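Local atomic coordinates of amidohydrolase 3 domain-containing protein (Pyrococcus horikoshii, PDB entry 3IGH), a protein that is of unknown function but, as an amidohydrolase-family member, probably hydrolyses carbon-nitrogen bonds other than peptide bonds with the help of bound metal. Residues S277-Y280 and T286-Q289. Numbering follows the deposited sequence.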
loop_
_atom_site.group_PDB
_atom_site.type_symbol
_atom_site.label_atom_id
_atom_site.label_comp_id
_atom_site.label_asym_id
_atom_site.label_seq_id
_atom_site.Cartn_x
_atom_site.Cartn_y
_atom_site.Cartn_z
ATOM N N SER A 277 31.558 -26.147 -2.821
ATOM C CA SER A 277 32.700 -26.033 -3.734
ATOM C C SER A 277 33.496 -27.344 -3.872
ATOM O O SER A 277 34.286 -27.499 -4.808
ATOM C CB SER A 277 33.614 -24.869 -3.338
ATOM O OG SER A 277 33.973 -24.933 -1.971
ATOM N N LYS A 278 33.281 -28.279 -2.945
ATOM C CA LYS A 278 33.883 -29.625 -2.989
ATOM C C LYS A 278 32.793 -30.625 -2.620
ATOM O O LYS A 278 31.830 -30.245 -1.950
ATOM C CB LYS A 278 35.061 -29.726 -2.020
ATOM C CG LYS A 278 36.348 -29.129 -2.550
ATOM C CD LYS A 278 37.460 -29.228 -1.520
ATOM C CE LYS A 278 38.698 -28.460 -1.958
ATOM N NZ LYS A 278 39.686 -28.334 -0.847
ATOM N N PRO A 279 32.905 -31.897 -3.071
ATOM C CA PRO A 279 31.825 -32.850 -2.774
ATOM C C PRO A 279 31.496 -33.032 -1.284
ATOM O O PRO A 279 32.305 -32.680 -0.422
ATOM C CB PRO A 279 32.335 -34.159 -3.389
ATOM C CG PRO A 279 33.246 -33.706 -4.496
ATOM C CD PRO A 279 33.952 -32.519 -3.905
ATOM N N TYR A 280 30.293 -33.534 -1.010
ATOM C CA TYR A 280 29.851 -33.842 0.355
ATOM C C TYR A 280 30.765 -34.878 0.991
ATOM O O TYR A 280 31.247 -35.790 0.313
ATOM C CB TYR A 280 28.406 -34.344 0.347
ATOM C CG TYR A 280 27.399 -33.215 0.318
ATOM C CD1 TYR A 280 27.069 -32.573 -0.879
ATOM C CD2 TYR A 280 26.794 -32.772 1.493
ATOM C CE1 TYR A 280 26.147 -31.524 -0.906
ATOM C CE2 TYR A 280 25.868 -31.723 1.481
ATOM C CZ TYR A 280 25.560 -31.104 0.275
ATOM O OH TYR A 280 24.660 -30.075 0.255
ATOM N N THR A 286 28.377 -36.321 -5.062
ATOM C CA THR A 286 27.573 -35.113 -5.291
ATOM C C THR A 286 28.123 -33.869 -4.603
ATOM O O THR A 286 28.773 -33.960 -3.561
ATOM C CB THR A 286 26.067 -35.337 -4.939
ATOM O OG1 THR A 286 25.289 -34.245 -5.444
ATOM C CG2 THR A 286 25.839 -35.479 -3.428
ATOM N N SER A 287 27.864 -32.711 -5.207
ATOM C CA SER A 287 28.262 -31.413 -4.653
ATOM C C SER A 287 27.057 -30.488 -4.448
ATOM O O SER A 287 27.217 -29.308 -4.144
ATOM C CB SER A 287 29.283 -30.732 -5.564
ATOM O OG SER A 287 30.498 -31.443 -5.587
ATOM N N GLY A 288 25.860 -31.033 -4.626
ATOM C CA GLY A 288 24.628 -30.291 -4.407
ATOM C C GLY A 288 24.022 -29.838 -5.715
ATOM O O GLY A 288 24.394 -30.323 -6.774
ATOM N N GLN A 289 23.107 -28.881 -5.649
ATOM C CA GLN A 289 22.289 -28.567 -6.804
ATOM C C GLN A 289 21.925 -27.085 -6.875
ATOM O O GLN A 289 21.273 -26.544 -5.973
ATOM C CB GLN A 289 21.039 -29.445 -6.760
ATOM C CG GLN A 289 20.098 -29.307 -7.919
ATOM C CD GLN A 289 18.842 -30.124 -7.712
ATOM O OE1 GLN A 289 17.777 -29.579 -7.432
ATOM N NE2 GLN A 289 18.966 -31.443 -7.829
HETATM O O HOH W 1 32.660 -29.996 -6.155
#
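Ser287 OG comes to 3.8 Å from Lys278 C, and one water, 2.7 Å from Ser287 OG, bridges it to Ser277 O through a weak bond on the Ser277 side. Next comes Lys278; its side chain leads away from 286-289, while its carbonyl O, like that of Pro279, is held by the guanidinium of Arg379. At Pro279, Ser287 OG sits over one face of the proline ring, 3.4 Å from Pro279 CA and 3.7 Å from Pro279 CG. Then Tyr280 supplies the direct link: its N donates to Thr286 O at 3.0 Å, with an N-H...O angle of 166°. Thr286 O also lies at the ring edge, in plane, 3.5 Å from Tyr280 CD1. With CG anti to its own carbonyl carbon (chi1 -83°), the ring runs alongside 286-288, so that Tyr280 CE1 reaches Gly288 N at 3.8 Å and Tyr280 CD1 rests against Thr286 CG2. Its OH goes on to bond Ala274 O. A leucine here would probably leave Ala274 O without that partner and open a gap beside Gly288. The arrangement is a surface loop folded back on itself, in the long connection from strand 256-264 to helix 294-305 of the amidohydrolase TIM-barrel fold.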